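Local coordinates for MetRS related protein (Pyrococcus horikoshii, PDB 2CWP) that probably binds tRNA as a small OB-fold protein related to the tRNA-binding module of methionyl-tRNA synthetases, at residues Met17-Val22 with Glu103-Gly108; Leu21-Glu26 with Ile38-Asn43; Lys64-Val69 with Val96-Val101. One frame throughout, in Å; residues are numbered along the deposited sequence.

Contact 1: Met17-Val22 with Glu103-Gly108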
# COMPACT_ATOMS: atom_id res chain seq x y z
N MET A 17 0.69 5.04 -9.16
CA MET A 17 -0.03 4.10 -8.33
C MET A 17 -0.31 2.90 -9.23
O MET A 17 -0.68 3.06 -10.38
CB MET A 17 -1.34 4.71 -7.82
CG MET A 17 -1.13 5.92 -6.93
SD MET A 17 -2.61 6.49 -6.08
CE MET A 17 -3.37 7.57 -7.35
N LYS A 18 -0.11 1.70 -8.70
CA LYS A 18 -0.36 0.51 -9.48
C LYS A 18 -1.07 -0.51 -8.61
O LYS A 18 -1.00 -0.46 -7.38
CB LYS A 18 0.95 -0.10 -9.99
CG LYS A 18 1.79 0.83 -10.83
CD LYS A 18 2.94 0.06 -11.47
CE LYS A 18 3.65 0.91 -12.51
NZ LYS A 18 4.58 0.09 -13.35
N VAL A 19 -1.74 -1.44 -9.26
CA VAL A 19 -2.44 -2.49 -8.56
C VAL A 19 -1.40 -3.51 -8.15
O VAL A 19 -0.56 -3.90 -8.98
CB VAL A 19 -3.46 -3.13 -9.48
CG1 VAL A 19 -4.01 -4.39 -8.86
CG2 VAL A 19 -4.57 -2.12 -9.79
N GLY A 20 -1.43 -3.92 -6.89
CA GLY A 20 -0.46 -4.90 -6.41
C GLY A 20 -1.12 -6.01 -5.62
O GLY A 20 -2.09 -5.76 -4.90
N LEU A 21 -0.62 -7.24 -5.76
CA LEU A 21 -1.17 -8.39 -5.04
C LEU A 21 -0.34 -8.67 -3.80
O LEU A 21 0.87 -8.87 -3.89
CB LEU A 21 -1.19 -9.64 -5.94
CG LEU A 21 -1.40 -10.99 -5.22
CD1 LEU A 21 -2.75 -10.98 -4.52
CD2 LEU A 21 -1.32 -12.15 -6.25
N VAL A 22 -0.98 -8.69 -2.64
CA VAL A 22 -0.27 -8.96 -1.40
C VAL A 22 0.02 -10.45 -1.27
O VAL A 22 -0.86 -11.24 -0.96
CB VAL A 22 -1.09 -8.48 -0.18
CG1 VAL A 22 -0.36 -8.83 1.12
CG2 VAL A 22 -1.34 -6.98 -0.28
N GLU A 103 -10.90 -8.38 -8.18
CA GLU A 103 -10.00 -9.49 -8.51
C GLU A 103 -9.61 -9.53 -10.00
O GLU A 103 -8.50 -9.97 -10.34
CB GLU A 103 -10.64 -10.82 -8.11
CG GLU A 103 -9.66 -11.80 -7.51
CD GLU A 103 -9.37 -11.51 -6.06
OE1 GLU A 103 -8.82 -10.43 -5.75
OE2 GLU A 103 -9.69 -12.37 -5.21
N GLU A 104 -10.50 -9.05 -10.86
CA GLU A 104 -10.28 -9.03 -12.30
C GLU A 104 -9.11 -8.15 -12.76
O GLU A 104 -8.47 -8.46 -13.77
CB GLU A 104 -11.53 -8.51 -13.02
CG GLU A 104 -12.77 -9.40 -12.97
CD GLU A 104 -13.34 -9.56 -11.57
OE1 GLU A 104 -13.14 -8.66 -10.73
OE2 GLU A 104 -14.00 -10.60 -11.32
N VAL A 105 -8.83 -7.06 -12.05
CA VAL A 105 -7.76 -6.16 -12.49
C VAL A 105 -6.36 -6.78 -12.42
O VAL A 105 -5.88 -7.15 -11.36
CB VAL A 105 -7.76 -4.85 -11.67
CG1 VAL A 105 -6.65 -3.94 -12.16
CG2 VAL A 105 -9.11 -4.16 -11.81
N PRO A 106 -5.68 -6.87 -13.57
CA PRO A 106 -4.33 -7.45 -13.57
C PRO A 106 -3.33 -6.66 -12.70
O PRO A 106 -3.36 -5.43 -12.69
CB PRO A 106 -3.94 -7.40 -15.06
CG PRO A 106 -5.28 -7.49 -15.77
CD PRO A 106 -6.13 -6.55 -14.93
N VAL A 107 -2.46 -7.38 -11.99
CA VAL A 107 -1.46 -6.73 -11.16
C VAL A 107 -0.60 -5.87 -12.10
O VAL A 107 -0.38 -6.23 -13.26
CB VAL A 107 -0.54 -7.78 -10.42
CG1 VAL A 107 -1.38 -8.63 -9.44
CG2 VAL A 107 0.15 -8.68 -11.43
N GLY A 108 -0.15 -4.72 -11.62
CA GLY A 108 0.66 -3.86 -12.47
C GLY A 108 -0.17 -2.79 -13.18
O GLY A 108 0.39 -1.83 -13.70
O HOH W 1 3.14 -1.96 -14.22

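Contact 2: Leu21-Glu26 with Ile38-Asn43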
# COMPACT_ATOMS: atom_id res chain seq x y z
N LEU A 21 -0.62 -7.24 -5.76
CA LEU A 21 -1.17 -8.39 -5.04
C LEU A 21 -0.34 -8.67 -3.80
O LEU A 21 0.87 -8.87 -3.89
CB LEU A 21 -1.19 -9.64 -5.94
CG LEU A 21 -1.40 -10.99 -5.22
CD1 LEU A 21 -2.75 -10.98 -4.52
CD2 LEU A 21 -1.32 -12.15 -6.25
N VAL A 22 -0.98 -8.69 -2.64
CA VAL A 22 -0.27 -8.96 -1.40
C VAL A 22 0.02 -10.45 -1.27
O VAL A 22 -0.86 -11.24 -0.96
CB VAL A 22 -1.09 -8.48 -0.18
CG1 VAL A 22 -0.36 -8.83 1.12
CG2 VAL A 22 -1.34 -6.98 -0.28
N LYS A 23 1.27 -10.83 -1.53
CA LYS A 23 1.68 -12.23 -1.45
C LYS A 23 1.77 -12.67 0.01
O LYS A 23 1.30 -13.75 0.37
CB LYS A 23 3.04 -12.42 -2.12
CG LYS A 23 3.02 -12.27 -3.62
CD LYS A 23 2.23 -13.40 -4.26
CE LYS A 23 2.81 -13.78 -5.61
NZ LYS A 23 2.08 -14.93 -6.20
N LYS A 24 2.35 -11.82 0.84
CA LYS A 24 2.48 -12.11 2.25
C LYS A 24 2.41 -10.83 3.07
O LYS A 24 2.79 -9.75 2.60
CB LYS A 24 3.81 -12.82 2.53
CG LYS A 24 4.06 -13.00 4.02
CD LYS A 24 5.14 -14.02 4.31
CE LYS A 24 5.05 -14.43 5.77
NZ LYS A 24 5.40 -15.86 5.93
N ALA A 25 1.92 -10.96 4.29
CA ALA A 25 1.77 -9.84 5.20
C ALA A 25 1.97 -10.32 6.64
O ALA A 25 1.30 -11.25 7.09
CB ALA A 25 0.38 -9.23 5.04
N GLU A 26 2.89 -9.69 7.35
CA GLU A 26 3.14 -10.07 8.74
C GLU A 26 3.56 -8.88 9.57
O GLU A 26 4.29 -8.00 9.11
CB GLU A 26 4.22 -11.16 8.83
CG GLU A 26 5.48 -10.86 8.02
CD GLU A 26 6.66 -11.75 8.41
OE1 GLU A 26 6.43 -12.97 8.62
OE2 GLU A 26 7.80 -11.23 8.50
N ILE A 38 4.70 -8.11 1.16
CA ILE A 38 5.53 -8.48 0.02
C ILE A 38 4.48 -8.42 -1.08
O ILE A 38 3.55 -9.24 -1.13
CB ILE A 38 6.09 -9.90 0.14
CG1 ILE A 38 7.01 -9.98 1.36
CG2 ILE A 38 6.83 -10.28 -1.14
CD1 ILE A 38 7.53 -11.38 1.65
N VAL A 39 4.62 -7.43 -1.95
CA VAL A 39 3.64 -7.20 -3.01
C VAL A 39 4.14 -7.48 -4.41
O VAL A 39 5.21 -7.01 -4.81
CB VAL A 39 3.16 -5.75 -2.91
CG1 VAL A 39 2.01 -5.48 -3.86
CG2 VAL A 39 2.79 -5.46 -1.46
N ASP A 40 3.35 -8.24 -5.15
CA ASP A 40 3.65 -8.62 -6.52
C ASP A 40 2.95 -7.66 -7.48
O ASP A 40 1.73 -7.63 -7.53
CB ASP A 40 3.15 -10.05 -6.77
CG ASP A 40 3.41 -10.54 -8.19
OD1 ASP A 40 2.95 -9.91 -9.16
OD2 ASP A 40 4.08 -11.57 -8.34
N PHE A 41 3.72 -6.86 -8.22
CA PHE A 41 3.17 -5.92 -9.22
C PHE A 41 3.31 -6.46 -10.64
O PHE A 41 3.27 -5.69 -11.61
CB PHE A 41 3.86 -4.56 -9.15
CG PHE A 41 3.61 -3.82 -7.87
CD1 PHE A 41 4.49 -3.92 -6.81
CD2 PHE A 41 2.47 -3.04 -7.72
CE1 PHE A 41 4.26 -3.25 -5.62
CE2 PHE A 41 2.22 -2.38 -6.54
CZ PHE A 41 3.12 -2.48 -5.48
N GLY A 42 3.49 -7.77 -10.77
CA GLY A 42 3.63 -8.37 -12.08
C GLY A 42 5.07 -8.52 -12.53
O GLY A 42 5.63 -9.62 -12.49
N ASN A 43 5.67 -7.41 -12.95
CA ASN A 43 7.06 -7.39 -13.44
C ASN A 43 8.06 -7.32 -12.29
O ASN A 43 9.26 -7.58 -12.47
CB ASN A 43 7.28 -6.16 -14.32
CG ASN A 43 7.15 -4.86 -13.54
OD1 ASN A 43 6.09 -4.57 -12.97
ND2 ASN A 43 8.22 -4.07 -13.51

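Contact 3: Lys64-Val69 with Val96-Val101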
# COMPACT_ATOMS: atom_id res chain seq x y z
N LYS A 64 -5.09 -10.46 -1.30
CA LYS A 64 -5.87 -9.44 -2.01
C LYS A 64 -5.02 -8.45 -2.82
O LYS A 64 -3.82 -8.33 -2.61
CB LYS A 64 -6.72 -8.64 -1.04
CG LYS A 64 -7.43 -9.43 0.05
CD LYS A 64 -8.41 -10.43 -0.49
CE LYS A 64 -9.73 -10.34 0.28
NZ LYS A 64 -9.50 -10.27 1.75
N LYS A 65 -5.69 -7.74 -3.72
CA LYS A 65 -5.06 -6.71 -4.54
C LYS A 65 -5.47 -5.35 -3.98
O LYS A 65 -6.62 -5.17 -3.56
CB LYS A 65 -5.53 -6.81 -6.00
CG LYS A 65 -5.10 -8.10 -6.68
CD LYS A 65 -5.49 -8.11 -8.15
CE LYS A 65 -5.12 -9.45 -8.76
NZ LYS A 65 -5.51 -9.53 -10.18
N PHE A 66 -4.54 -4.39 -4.00
CA PHE A 66 -4.79 -3.04 -3.52
C PHE A 66 -4.02 -2.03 -4.37
O PHE A 66 -3.18 -2.40 -5.20
CB PHE A 66 -4.33 -2.86 -2.07
CG PHE A 66 -4.99 -3.79 -1.11
CD1 PHE A 66 -4.38 -4.98 -0.74
CD2 PHE A 66 -6.24 -3.48 -0.58
CE1 PHE A 66 -5.01 -5.87 0.14
CE2 PHE A 66 -6.88 -4.36 0.30
CZ PHE A 66 -6.26 -5.55 0.66
N ILE A 67 -4.30 -0.75 -4.12
CA ILE A 67 -3.63 0.33 -4.81
C ILE A 67 -2.40 0.69 -4.00
O ILE A 67 -2.47 0.79 -2.78
CB ILE A 67 -4.50 1.56 -4.86
CG1 ILE A 67 -5.85 1.22 -5.49
CG2 ILE A 67 -3.76 2.67 -5.58
CD1 ILE A 67 -6.91 2.30 -5.26
N PHE A 68 -1.27 0.88 -4.67
CA PHE A 68 -0.03 1.23 -3.99
C PHE A 68 0.68 2.34 -4.77
O PHE A 68 0.71 2.30 -6.01
CB PHE A 68 0.95 0.03 -3.94
CG PHE A 68 0.46 -1.14 -3.13
CD1 PHE A 68 -0.36 -2.11 -3.70
CD2 PHE A 68 0.90 -1.32 -1.81
CE1 PHE A 68 -0.75 -3.25 -2.97
CE2 PHE A 68 0.52 -2.44 -1.07
CZ PHE A 68 -0.31 -3.41 -1.65
N VAL A 69 1.22 3.33 -4.06
CA VAL A 69 2.01 4.39 -4.70
C VAL A 69 3.40 3.76 -4.74
O VAL A 69 3.94 3.44 -3.69
CB VAL A 69 2.12 5.65 -3.83
CG1 VAL A 69 2.77 6.75 -4.65
CG2 VAL A 69 0.78 6.09 -3.34
N VAL A 96 -9.63 3.58 9.80
CA VAL A 96 -9.08 3.18 8.51
C VAL A 96 -9.90 2.06 7.85
O VAL A 96 -10.40 1.18 8.54
CB VAL A 96 -7.61 2.72 8.68
CG1 VAL A 96 -7.23 1.74 7.61
CG2 VAL A 96 -6.68 3.92 8.62
N TYR A 97 -10.02 2.10 6.53
CA TYR A 97 -10.75 1.08 5.77
C TYR A 97 -9.96 0.62 4.54
O TYR A 97 -9.42 1.45 3.79
CB TYR A 97 -12.08 1.62 5.24
CG TYR A 97 -13.06 2.17 6.24
CD1 TYR A 97 -12.97 3.48 6.69
CD2 TYR A 97 -14.12 1.39 6.70
CE1 TYR A 97 -13.92 4.02 7.56
CE2 TYR A 97 -15.08 1.92 7.58
CZ TYR A 97 -14.97 3.23 8.00
OH TYR A 97 -15.90 3.75 8.86
N LEU A 98 -9.89 -0.68 4.30
CA LEU A 98 -9.17 -1.14 3.12
C LEU A 98 -10.00 -0.81 1.89
O LEU A 98 -11.23 -0.71 1.95
CB LEU A 98 -8.95 -2.66 3.16
CG LEU A 98 -7.97 -3.18 4.21
CD1 LEU A 98 -7.83 -4.68 4.05
CD2 LEU A 98 -6.62 -2.48 4.05
N ILE A 99 -9.31 -0.63 0.77
CA ILE A 99 -9.95 -0.38 -0.51
C ILE A 99 -9.38 -1.45 -1.43
O ILE A 99 -8.36 -1.25 -2.10
CB ILE A 99 -9.61 1.02 -1.11
CG1 ILE A 99 -10.11 2.14 -0.19
CG2 ILE A 99 -10.25 1.16 -2.51
CD1 ILE A 99 -9.67 3.54 -0.65
N PRO A 100 -10.00 -2.64 -1.44
CA PRO A 100 -9.45 -3.66 -2.33
C PRO A 100 -9.78 -3.35 -3.79
O PRO A 100 -10.77 -2.69 -4.09
CB PRO A 100 -10.13 -4.95 -1.85
CG PRO A 100 -11.49 -4.46 -1.34
CD PRO A 100 -11.08 -3.18 -0.59
N VAL A 101 -8.92 -3.80 -4.70
CA VAL A 101 -9.12 -3.64 -6.14
C VAL A 101 -9.87 -4.91 -6.59
O VAL A 101 -9.62 -5.99 -6.06
CB VAL A 101 -7.73 -3.56 -6.83
CG1 VAL A 101 -7.87 -3.59 -8.34
CG2 VAL A 101 -7.00 -2.29 -6.37
O HOH W 2 -8.67 -7.96 -4.19
O HOH W 3 -6.13 0.15 -2.18

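Contact 1: Met17-Val22 with Glu103-Gly108
Val19 and Val107 bring their backbones to a CA-CA distance of 5.1 Å; the touching parts run 108° apart, and one direct backbone hydrogen bond joins them, Gly108 N to Val19 O, 2.8 Å and almost straight at 175°. Gly108 has backbone angles at which a CB would press on the carbonyl O of Val107. The hydrocarbon chain of Lys18 runs extended beside the Gly108 carbonyl, with CD 3.9 Å from Gly108 O. A water bridges the two residues: it accepts from Lys18 NZ at 2.7 Å and donates to Gly108 O at 2.8 Å. Val19 turns CG2 to Val105 CG1, 3.6 Å away, the two side chains meeting at a slant. Val107 places CG1 anti to its own carbonyl carbon (chi1 -63°), which lays that methyl against Leu21 CB at 3.6 Å. The loop thus leads the chain onto strand 17-27 of the OB-type barrel: Val19 is also backbone-bonded to Ala109 and Met17 to Val111, where strand 110-111 pairs, while Lys18 and Gly20 bond to Phe68 and Phe66 of strand 65-69.

Contact 2: Leu21-Glu26 with Ile38-Asn43
The Asp40 carboxylate lies beside the chain of Lys23, with OD2 3.7 Å from Lys23 CE, while its other oxygen, OD1, is met from above the carboxylate plane by Gly42 N at 2.7 Å. This hydrogen bond makes an Asx turn, and it probably limits the turning of the carboxylate, which CG anti to the backbone N (chi1 180°) sets alongside Lys23. The second flat group, the Phe41 ring, carries Val39 CG1 over one face, offset toward the rim and 3.5 Å above the plane; it also packs edge-to-face with Phe68. Asp40 and Lys23 point the same way. The lysine chain, bent at chi2 and chi3, runs alongside the aspartate, Lys23 CG near Asp40 CB, but NZ stops 4.5 Å from OD2, beyond a salt bridge.

Behind these side chains the strands pair antiparallel. Leu21 and Asp40 exchange two backbone bonds, Leu21 N to Asp40 O at 3.0 Å and Asp40 N to Leu21 O. Farther along, Lys23 and Lys24 both face Ile38, a classic beta bulge: Ile38 O accepts from Lys23 N at 2.8 Å, nearly in line with its C=O, and only weakly from Lys24 N, before Ile38 N returns a bond to Lys24 O. Lys24 CB rests 4.1 Å from Ile38 CD1. The bulge shifts the register of this hairpin by one residue, and chemically it gives the Ile38 carbonyl two N-H donors, one close and one weakly bound. The Lys23 charge probably stabilises the Asp40 carboxylate from a distance, whereas its hydrogen bond goes to Gly42 N in the turn.

Contact 3: Lys64-Val69 with Val96-Val101
Phe66 turns its ring toward Leu98, Ile99 and Pro100. With CG anti to the carbonyl carbon (chi1 -59°), CB starts away from segment 96-101, but the ring comes back to it. CD2 meets Ile99 O at 3.4 Å, the oxygen sitting at the ring edge near its plane. CE2 lies 3.9 Å from Pro100 CB, and CZ, at the tip, 3.8 Å from Leu98 CD1, the leucine crossing the ring at a slant. At the Phe66 backbone, Val101 CG2 comes 3.6 Å from Phe66 C, and Ile67 CG1 meets the same methyl, the isoleucine and valine crossing at about a right angle. With an alanine at Phe66 the ring is gone, which would probably leave a gap beside Leu98 CD1 and Pro100 CB, removing the apolar surface on which both rest.

The touching parts run 103° apart, and the backbones join through one direct hydrogen bond, Val101 N to Lys65 O, 2.9 Å and 173°, although the donor stands well above the carbonyl plane. Waters complete the seam: one accepts from Lys65 N and donates to Val101 O, and another, in plane at the edge of the Phe66 ring, links Ile67 N at 2.8 Å to Ile99 O at 2.6 Å. Lys65 meets Val101 with CB alone, and its extended chain then leads away to hydrogen-bond through NZ to the carbonyls of Val105 and Glu103. Strand 65-69 itself is flanked in the sheet by strands 17-27 and 85-86, and the Phe66 ring also touches Val22 and Leu86, one from each.

In the fold
From the N terminus, strand 17-27 supplies the first partner of both contact 1 and contact 2, which share Leu21 and Val22. Contact 2 closes earliest, completing a hairpin with only 11 residues between its segments. Contact 3 follows in series, closing a loop of 26 residues between 64-69 and 96-101. Contact 1 closes last, across 80 residues, and encloses contact 3; none of the closures cross. Strand 17-27 pairs with strand 65-69, so all three reach one antiparallel sheet. Direct touches join them: Leu21 CD1 packs on Lys64 O at 3.4 Å, between contacts 1 and 3, and Val39 CG1 on Phe68 CE1 at 3.7 Å, between contacts 2 and 3.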